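Local coordinates for protein adenine phosphoribosyltransferase (Leishmania donovani, PDB 1QB7) that probably catalyses the transfer of the phosphoribosyl group from 5-phospho-alpha-D-ribose 1-diphosphate to adenine, giving AMP and diphosphate in purine salvage, at residues T73-F78 with I95-M100; V141-D146 with A166-M171; V147-G152 with L175-L180. One frame throughout, in Å; residues are numbered along the deposited sequence. Where two conformers were deposited one is given.

Overall arrangement
Contacts 1 and 2 are neighbours in the main sheet of the phosphoribosyltransferase fold, with centres about 8 Å apart. Strands 74-78 and 140-145 lie side by side there, and Leu-76 N probably bonds to Val-142 O (2.7 Å). Contact 3 continues both strands of contact 2 into a small parallel sheet. Its centre is about 15 Å from that of contact 2, and Asp-146 O probably accepts from Leu-175 N. Contact 3 does not touch contact 1, whose centre lies about 20 Å away. The active site lies at the C-terminal ends of strands 74-78 and 140-145: Asp-145 of contact 2 binds magnesium, Phe-78 of contact 1 packs beside it, and contact 3 lines one face of the bound adenine.

Contact 1 of 3, residues T73-F78 with I95-M100; sequences THILGF and IPFVLM
Met-100 lays its methyl over the ring of Phe-78. The CE atom of Met-100 stands 3.6 Å from the Phe-78 ring centroid, a CH-pi contact over the face. SD of Met-100 sits obliquely to the same ring, so this is also a Met-aromatic pair. The methionine chain runs out alongside the phenylalanine and then bends at its last torsion (chi3 83°), which brings the methyl over the ring. On the same face of the sheet, Leu-76 CD1 meets Val-98 CG1 at 3.7 Å.

The other face carries Ile-75 and Phe-97. Their side chains cross at about a right angle, with Ile-75 CG2 at the edge of the Phe-97 ring and in its plane, 3.7 Å from CD1. Phe-97 places CG anti to the backbone N (chi1 174°), which carries the ring across to the other strand. CE1 of Phe-97 lies 3.4 Å from Gly-77 N, and the ring passes the glycine backbone, where no side chain stands in the way.

Parallel pairing joins the strands of this beta-alpha-beta unit, whose helix is 86-93. Four backbone bonds cross, among them Val-98 N to Ile-75 O at 2.8 Å. Phe-97 O also bonds to Thr-48 of the second subunit. Across the contact the peptide groups carry the polar bonding and the side chains meet through apolar surfaces, with Met-100 backing a ring that packs on Asp-145, a magnesium ligand.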
loop_
_atom_site.group_PDB
_atom_site.type_symbol
_atom_site.label_atom_id
_atom_site.label_comp_id
_atom_site.label_asym_id
_atom_site.label_seq_id
_atom_site.Cartn_x
_atom_site.Cartn_y
_atom_site.Cartn_z
ATOM N N THR A 73 1.059 -15.971 -12.033
ATOM C CA THR A 73 -0.395 -15.875 -12.058
ATOM C C THR A 73 -0.899 -14.864 -11.038
ATOM O O THR A 73 -2.010 -14.351 -11.163
ATOM C CB THR A 73 -1.058 -17.245 -11.759
ATOM O OG1 THR A 73 -0.705 -17.680 -10.443
ATOM C CG2 THR A 73 -0.601 -18.294 -12.758
ATOM N N HIS A 74 -0.067 -14.569 -10.038
ATOM C CA HIS A 74 -0.435 -13.642 -8.963
ATOM C C HIS A 74 0.772 -12.881 -8.408
ATOM O O HIS A 74 1.903 -13.372 -8.438
ATOM C CB HIS A 74 -1.016 -14.413 -7.755
ATOM C CG HIS A 74 -2.270 -15.189 -8.035
ATOM N ND1 HIS A 74 -2.264 -16.425 -8.645
ATOM C CD2 HIS A 74 -3.563 -14.933 -7.720
ATOM C CE1 HIS A 74 -3.497 -16.894 -8.694
ATOM N NE2 HIS A 74 -4.304 -16.008 -8.139
ATOM N N ILE A 75 0.504 -11.695 -7.868
ATOM C CA ILE A 75 1.525 -10.879 -7.202
ATOM C C ILE A 75 0.993 -10.776 -5.759
ATOM O O ILE A 75 -0.181 -10.458 -5.552
ATOM C CB ILE A 75 1.627 -9.435 -7.761
ATOM C CG1 ILE A 75 1.956 -9.423 -9.264
ATOM C CG2 ILE A 75 2.652 -8.644 -6.954
ATOM C CD1 ILE A 75 3.341 -9.860 -9.624
ATOM N N LEU A 76 1.819 -11.118 -4.777
ATOM C CA LEU A 76 1.412 -11.044 -3.373
ATOM C C LEU A 76 2.306 -10.024 -2.674
ATOM O O LEU A 76 3.503 -10.250 -2.504
ATOM C CB LEU A 76 1.523 -12.418 -2.697
ATOM C CG LEU A 76 1.246 -12.523 -1.184
ATOM C CD1 LEU A 76 -0.184 -12.135 -0.849
ATOM C CD2 LEU A 76 1.511 -13.932 -0.700
ATOM N N GLY A 77 1.719 -8.892 -2.296
ATOM C CA GLY A 77 2.473 -7.834 -1.648
ATOM C C GLY A 77 2.262 -7.766 -0.150
ATOM O O GLY A 77 1.156 -8.018 0.346
ATOM N N PHE A 78 3.323 -7.394 0.564
ATOM C CA PHE A 78 3.295 -7.299 2.023
ATOM C C PHE A 78 2.805 -5.933 2.510
ATOM O O PHE A 78 3.200 -4.895 1.983
ATOM C CB PHE A 78 4.691 -7.568 2.605
ATOM C CG PHE A 78 5.276 -8.915 2.235
ATOM C CD1 PHE A 78 4.576 -9.819 1.442
ATOM C CD2 PHE A 78 6.551 -9.263 2.672
ATOM C CE1 PHE A 78 5.140 -11.050 1.089
ATOM C CE2 PHE A 78 7.124 -10.485 2.327
ATOM C CZ PHE A 78 6.417 -11.380 1.533
ATOM N N ILE A 95 -2.852 -9.519 -13.948
ATOM C CA ILE A 95 -3.018 -10.641 -13.025
ATOM C C ILE A 95 -3.433 -10.063 -11.667
ATOM O O ILE A 95 -3.263 -8.865 -11.414
ATOM C CB ILE A 95 -1.726 -11.509 -12.890
ATOM C CG1 ILE A 95 -0.539 -10.659 -12.418
ATOM C CG2 ILE A 95 -1.420 -12.213 -14.214
ATOM C CD1 ILE A 95 0.729 -11.453 -12.188
ATOM N N PRO A 96 -4.026 -10.893 -10.795
ATOM C CA PRO A 96 -4.471 -10.444 -9.471
ATOM C C PRO A 96 -3.361 -9.972 -8.531
ATOM O O PRO A 96 -2.225 -10.454 -8.599
ATOM C CB PRO A 96 -5.123 -11.706 -8.885
ATOM C CG PRO A 96 -5.555 -12.467 -10.076
ATOM C CD PRO A 96 -4.389 -12.304 -11.007
ATOM N N PHE A 97 -3.683 -8.988 -7.693
ATOM C CA PHE A 97 -2.745 -8.537 -6.680
ATOM C C PHE A 97 -3.398 -8.938 -5.365
ATOM O O PHE A 97 -4.501 -8.483 -5.049
ATOM C CB PHE A 97 -2.491 -7.024 -6.687
ATOM C CG PHE A 97 -1.618 -6.567 -5.538
ATOM C CD1 PHE A 97 -0.246 -6.805 -5.551
ATOM C CD2 PHE A 97 -2.179 -5.981 -4.405
ATOM C CE1 PHE A 97 0.550 -6.471 -4.457
ATOM C CE2 PHE A 97 -1.392 -5.645 -3.308
ATOM C CZ PHE A 97 -0.025 -5.893 -3.335
ATOM N N VAL A 98 -2.737 -9.837 -4.644
ATOM C CA VAL A 98 -3.225 -10.329 -3.359
ATOM C C VAL A 98 -2.490 -9.619 -2.211
ATOM O O VAL A 98 -1.304 -9.293 -2.321
ATOM C CB VAL A 98 -3.064 -11.872 -3.262
ATOM C CG1 VAL A 98 -3.662 -12.396 -1.961
ATOM C CG2 VAL A 98 -3.733 -12.547 -4.461
ATOM N N LEU A 99 -3.206 -9.375 -1.116
ATOM C CA LEU A 99 -2.651 -8.675 0.039
ATOM C C LEU A 99 -2.323 -9.574 1.224
ATOM O O LEU A 99 -3.162 -10.357 1.667
ATOM C CB LEU A 99 -3.647 -7.619 0.539
ATOM C CG LEU A 99 -4.038 -6.389 -0.276
ATOM C CD1 LEU A 99 -4.722 -6.757 -1.576
ATOM C CD2 LEU A 99 -4.967 -5.549 0.574
ATOM N N MET A 100 -1.100 -9.472 1.731
ATOM C CA MET A 100 -0.743 -10.231 2.921
ATOM C C MET A 100 -0.782 -9.218 4.064
ATOM O O MET A 100 -0.016 -8.253 4.082
ATOM C CB MET A 100 0.639 -10.874 2.816
ATOM C CG MET A 100 0.957 -11.749 4.021
ATOM S SD MET A 100 2.521 -12.622 3.916
ATOM C CE MET A 100 3.647 -11.361 4.482
#

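Contact 2 of 3, residues V141-D146 with A166-M171; sequences VVLIDD and AVVVEM
Val-141 and Val-168 pair across two parallel strands of the central sheet of the type I phosphoribosyltransferase fold. Helix 152-163 connects these strands, as in a beta-alpha-beta crossover, and packs on Leu-143 and Val-168. Two backbone bonds flank Val-168. Val-141 N gives to Val-167 O at 2.9 Å, almost straight. Val-169 N gives to Val-141 O at 2.7 Å, but this donor stands 39° out of the carbonyl plane.

The tilt goes with a beta bulge. Val-141 pairs with Val-168 and Leu-143 with Met-171, so two steps on one strand face three on the other. The extra length is taken up at Val-169, whose backbone turns helical (phi -73°, psi -53°). Leu-143 N then reaches Glu-170 O at 3.0 Å.

Packing is tightest on the face that carries Leu-143 and Met-171, under helix 152-163. Met-171 has CG anti to its backbone N and bends at the next torsion, which brings SD back against Leu-143 CB at 3.7 Å. Leu-143 was modelled in two conformers, so its touch on Val-168 is less certain. Val-142 and Val-169 meet obliquely on the other face, CG2 of Val-142 to CB of Val-169, at 3.8 Å. Glu-170 is buried, and its carboxylate makes a salt bridge with Arg-64 and a hydrogen bond with Tyr-65.

The outer side is looser. Val-167 points away from strand 141-145 and is exposed. Toward the active site the contact thins, and Met-171 CE rests 4.0 Å from CB of the magnesium ligand Asp-145.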
loop_
_atom_site.group_PDB
_atom_site.type_symbol
_atom_site.label_atom_id
_atom_site.label_comp_id
_atom_site.label_asym_id
_atom_site.label_seq_id
_atom_site.Cartn_x
_atom_site.Cartn_y
_atom_site.Cartn_z
ATOM N N VAL A 141 3.053 -17.602 -7.710
ATOM C CA VAL A 141 3.054 -16.321 -7.022
ATOM C C VAL A 141 4.372 -15.593 -6.848
ATOM O O VAL A 141 5.358 -16.165 -6.387
ATOM C CB VAL A 141 2.447 -16.503 -5.604
ATOM C CG1 VAL A 141 2.170 -15.156 -4.953
ATOM C CG2 VAL A 141 1.188 -17.361 -5.672
ATOM N N VAL A 142 4.359 -14.310 -7.188
ATOM C CA VAL A 142 5.519 -13.452 -7.011
ATOM C C VAL A 142 5.274 -12.677 -5.716
ATOM O O VAL A 142 4.234 -12.024 -5.555
ATOM C CB VAL A 142 5.682 -12.452 -8.171
ATOM C CG1 VAL A 142 6.787 -11.443 -7.858
ATOM C CG2 VAL A 142 6.002 -13.200 -9.457
ATOM N N LEU A 143 6.189 -12.835 -4.762
ATOM C CA LEU A 143 6.123 -12.149 -3.469
ATOM C C LEU A 143 6.885 -10.824 -3.551
ATOM O O LEU A 143 7.994 -10.783 -4.075
ATOM C CB LEU A 143 6.709 -13.039 -2.371
ATOM C CG LEU A 143 5.876 -14.206 -1.851
ATOM C CD1 LEU A 143 5.518 -15.177 -2.956
ATOM C CD2 LEU A 143 6.661 -14.898 -0.755
ATOM N N ILE A 144 6.290 -9.741 -3.056
ATOM C CA ILE A 144 6.951 -8.439 -3.121
ATOM C C ILE A 144 6.823 -7.567 -1.860
ATOM O O ILE A 144 5.799 -7.564 -1.182
ATOM C CB ILE A 144 6.482 -7.642 -4.393
ATOM C CG1 ILE A 144 7.344 -6.395 -4.617
ATOM C CG2 ILE A 144 5.012 -7.259 -4.276
ATOM C CD1 ILE A 144 7.174 -5.762 -5.996
ATOM N N ASP A 145 7.898 -6.838 -1.562
ATOM C CA ASP A 145 7.984 -5.928 -0.421
ATOM C C ASP A 145 9.136 -4.987 -0.788
ATOM O O ASP A 145 9.887 -5.262 -1.726
ATOM C CB ASP A 145 8.308 -6.713 0.860
ATOM C CG ASP A 145 8.032 -5.920 2.139
ATOM O OD1 ASP A 145 7.457 -4.810 2.080
ATOM O OD2 ASP A 145 8.381 -6.433 3.219
ATOM N N ASP A 146 9.301 -3.888 -0.061
ATOM C CA ASP A 146 10.368 -2.955 -0.406
ATOM C C ASP A 146 11.763 -3.360 0.053
ATOM O O ASP A 146 12.714 -3.311 -0.727
ATOM C CB ASP A 146 10.035 -1.537 0.072
ATOM C CG ASP A 146 10.080 -1.391 1.583
ATOM O OD1 ASP A 146 9.701 -2.333 2.310
ATOM O OD2 ASP A 146 10.489 -0.311 2.045
ATOM N N ALA A 166 0.131 -23.777 -3.850
ATOM C CA ALA A 166 0.692 -23.003 -4.959
ATOM C C ALA A 166 2.212 -22.961 -4.830
ATOM O O ALA A 166 2.771 -23.446 -3.848
ATOM C CB ALA A 166 0.127 -21.582 -4.943
ATOM N N VAL A 167 2.880 -22.392 -5.829
ATOM C CA VAL A 167 4.337 -22.281 -5.793
ATOM C C VAL A 167 4.787 -20.826 -5.853
ATOM O O VAL A 167 4.119 -19.969 -6.444
ATOM C CB VAL A 167 5.039 -23.092 -6.937
ATOM C CG1 VAL A 167 4.777 -24.584 -6.779
ATOM C CG2 VAL A 167 4.572 -22.620 -8.298
ATOM N N VAL A 168 5.899 -20.554 -5.179
ATOM C CA VAL A 168 6.496 -19.223 -5.147
ATOM C C VAL A 168 7.430 -19.077 -6.350
ATOM O O VAL A 168 8.298 -19.928 -6.576
ATOM C CB VAL A 168 7.308 -19.014 -3.840
ATOM C CG1 VAL A 168 8.141 -17.735 -3.910
ATOM C CG2 VAL A 168 6.366 -18.975 -2.645
ATOM N N VAL A 169 7.213 -18.032 -7.145
ATOM C CA VAL A 169 8.053 -17.761 -8.306
ATOM C C VAL A 169 9.377 -17.238 -7.771
ATOM O O VAL A 169 10.445 -17.773 -8.080
ATOM C CB VAL A 169 7.414 -16.702 -9.237
ATOM C CG1 VAL A 169 8.386 -16.285 -10.333
ATOM C CG2 VAL A 169 6.145 -17.260 -9.856
ATOM N N GLU A 170 9.283 -16.213 -6.930
ATOM C CA GLU A 170 10.444 -15.594 -6.311
ATOM C C GLU A 170 10.003 -14.525 -5.324
ATOM O O GLU A 170 8.865 -14.051 -5.372
ATOM C CB GLU A 170 11.349 -14.954 -7.374
ATOM C CG GLU A 170 10.692 -13.808 -8.127
ATOM C CD GLU A 170 11.399 -13.449 -9.418
ATOM O OE1 GLU A 170 12.164 -14.278 -9.947
ATOM O OE2 GLU A 170 11.180 -12.330 -9.916
ATOM N N MET A 171 10.896 -14.206 -4.394
ATOM C CA MET A 171 10.667 -13.167 -3.405
ATOM C C MET A 171 11.446 -11.975 -3.940
ATOM O O MET A 171 12.666 -12.052 -4.089
ATOM C CB MET A 171 11.229 -13.591 -2.050
ATOM C CG MET A 171 11.253 -12.493 -0.981
ATOM S SD MET A 171 9.636 -11.879 -0.459
ATOM C CE MET A 171 10.010 -10.148 -0.151
#

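Contact 3 of 3, residues V147-G152 with L175-L180; sequences VLATGG and LSIPFL. With ADE (adenine), chain C.
Leu-148 links to the other strand at both ends of its backbone. Its N gives to Leu-175 O at 2.8 Å, and its O accepts from Ile-177 N at 3.1 Å. These bonds make a short parallel pairing, Val-147 with Leu-175 and Leu-148 with Ser-176. Ser-176 pairs with strand 203-204. Beyond the strands a water bridges the chains, donating to Ala-149 O at 2.7 Å and to Ile-177 O. It takes over where direct backbone pairing stops. There segment 175-180 enters a 3-10 turn, with Leu-180 N bonded to Ile-177 O.

The apolar contacts lie mostly on one face. Val-147 CG1 meets Ile-177 CG1 obliquely at 3.8 Å. CG1 of Ile-177 is anti to the carbonyl carbon (chi1 -44°), which turns it toward Val-147 CG1 and Leu-148 O (3.5 Å). Leu-180 closes the far end, its CD1 3.8 Å from Ala-149 CB.

The same face meets the ligand. Ala-149 CB lies 3.4 Å from adenine N9, Val-147 CG2 3.9 Å from N6 and Ile-177 CD1 is near C2. All three carbons sit on one side of the adenine plane, as an apolar floor. Ala-42 N and Arg-81 NH2 hydrogen-bond the base. Gly-151 takes the N-cap position of helix 152-163. The acidic pair before Val-147 and the Thr-Gly-Gly loop after Ala-149 belong to the PRPP-binding motif of type I phosphoribosyltransferases, beside the adenine pocket.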
loop_
_atom_site.group_PDB
_atom_site.type_symbol
_atom_site.label_atom_id
_atom_site.label_comp_id
_atom_site.label_asym_id
_atom_site.label_seq_id
_atom_site.Cartn_x
_atom_site.Cartn_y
_atom_site.Cartn_z
ATOM N N VAL A 147 11.880 -3.778 1.307
ATOM C CA VAL A 147 13.174 -4.155 1.868
ATOM C C VAL A 147 13.196 -5.578 2.427
ATOM O O VAL A 147 12.257 -5.999 3.103
ATOM C CB VAL A 147 13.582 -3.179 3.018
ATOM C CG1 VAL A 147 14.922 -3.577 3.610
ATOM C CG2 VAL A 147 13.640 -1.746 2.516
ATOM N N LEU A 148 14.233 -6.342 2.083
ATOM C CA LEU A 148 14.382 -7.682 2.638
ATOM C C LEU A 148 15.390 -7.506 3.769
ATOM O O LEU A 148 16.583 -7.327 3.521
ATOM C CB LEU A 148 14.921 -8.689 1.621
ATOM C CG LEU A 148 15.068 -10.100 2.219
ATOM C CD1 LEU A 148 13.710 -10.680 2.562
ATOM C CD2 LEU A 148 15.795 -11.015 1.266
ATOM N N ALA A 149 14.886 -7.460 4.998
ATOM C CA ALA A 149 15.731 -7.292 6.173
ATOM C C ALA A 149 15.932 -8.631 6.887
ATOM O O ALA A 149 16.788 -9.411 6.488
ATOM C CB ALA A 149 15.127 -6.258 7.100
ATOM N N THR A 150 15.140 -8.914 7.918
ATOM C CA THR A 150 15.268 -10.186 8.640
ATOM C C THR A 150 14.542 -11.339 7.937
ATOM O O THR A 150 14.802 -12.507 8.221
ATOM C CB THR A 150 14.767 -10.085 10.091
ATOM O OG1 THR A 150 13.366 -9.781 10.097
ATOM C CG2 THR A 150 15.527 -9.007 10.842
ATOM N N GLY A 151 13.610 -11.006 7.047
ATOM C CA GLY A 151 12.887 -12.023 6.306
ATOM C C GLY A 151 11.748 -12.726 7.013
ATOM O O GLY A 151 11.276 -13.761 6.531
ATOM N N GLY A 152 11.293 -12.174 8.137
ATOM C CA GLY A 152 10.199 -12.781 8.868
ATOM C C GLY A 152 8.937 -12.866 8.033
ATOM O O GLY A 152 8.321 -13.931 7.920
ATOM N N LEU A 175 15.178 -3.266 -2.066
ATOM C CA LEU A 175 16.433 -3.216 -1.350
ATOM C C LEU A 175 16.635 -4.422 -0.444
ATOM O O LEU A 175 15.702 -4.887 0.206
ATOM C CB LEU A 175 16.459 -1.962 -0.486
ATOM C CG LEU A 175 17.775 -1.683 0.235
ATOM C CD1 LEU A 175 18.785 -1.113 -0.754
ATOM C CD2 LEU A 175 17.522 -0.710 1.361
ATOM N N SER A 176 17.870 -4.911 -0.394
ATOM C CA SER A 176 18.217 -6.034 0.471
ATOM C C SER A 176 19.288 -5.587 1.458
ATOM O O SER A 176 20.061 -4.662 1.176
ATOM C CB SER A 176 18.739 -7.212 -0.344
ATOM O OG SER A 176 19.846 -6.827 -1.136
ATOM N N ILE A 177 19.290 -6.215 2.631
ATOM C CA ILE A 177 20.257 -5.935 3.693
ATOM C C ILE A 177 20.972 -7.271 3.908
ATOM O O ILE A 177 20.706 -7.975 4.885
ATOM C CB ILE A 177 19.549 -5.560 5.021
ATOM C CG1 ILE A 177 18.386 -4.586 4.781
ATOM C CG2 ILE A 177 20.559 -4.991 6.003
ATOM C CD1 ILE A 177 18.787 -3.217 4.301
ATOM N N PRO A 178 21.910 -7.624 3.011
ATOM C CA PRO A 178 22.658 -8.889 3.092
ATOM C C PRO A 178 23.257 -9.254 4.455
ATOM O O PRO A 178 23.364 -10.439 4.797
ATOM C CB PRO A 178 23.721 -8.730 2.000
ATOM C CG PRO A 178 23.894 -7.242 1.897
ATOM C CD PRO A 178 22.487 -6.749 1.976
ATOM N N PHE A 179 23.599 -8.240 5.245
ATOM C CA PHE A 179 24.183 -8.457 6.561
ATOM C C PHE A 179 23.264 -9.275 7.464
ATOM O O PHE A 179 23.733 -10.044 8.302
ATOM C CB PHE A 179 24.498 -7.115 7.222
ATOM C CG PHE A 179 25.123 -7.239 8.579
ATOM C CD1 PHE A 179 26.474 -7.541 8.711
ATOM C CD2 PHE A 179 24.364 -7.052 9.728
ATOM C CE1 PHE A 179 27.060 -7.657 9.971
ATOM C CE2 PHE A 179 24.942 -7.166 10.993
ATOM C CZ PHE A 179 26.294 -7.468 11.112
ATOM N N LEU A 180 21.958 -9.101 7.291
ATOM C CA LEU A 180 20.972 -9.808 8.096
ATOM C C LEU A 180 20.725 -11.254 7.665
ATOM O O LEU A 180 19.943 -11.968 8.292
ATOM C CB LEU A 180 19.672 -9.011 8.141
ATOM C CG LEU A 180 19.809 -7.676 8.876
ATOM C CD1 LEU A 180 18.583 -6.807 8.647
ATOM C CD2 LEU A 180 20.027 -7.934 10.364
HETATM N N9 ADE C . 14.275 -3.390 8.743
HETATM C C8 ADE C . 12.976 -3.208 8.458
HETATM N N7 ADE C . 12.749 -2.188 7.623
HETATM C C5 ADE C . 14.004 -1.694 7.366
HETATM C C6 ADE C . 14.464 -0.634 6.577
HETATM N N6 ADE C . 13.634 0.135 5.876
HETATM N N1 ADE C . 15.809 -0.425 6.555
HETATM C C2 ADE C . 16.618 -1.216 7.270
HETATM N N3 ADE C . 16.287 -2.248 8.054
HETATM C C4 ADE C . 14.950 -2.424 8.049
HETATM O O HOH W 1 18.794 -10.014 4.751
#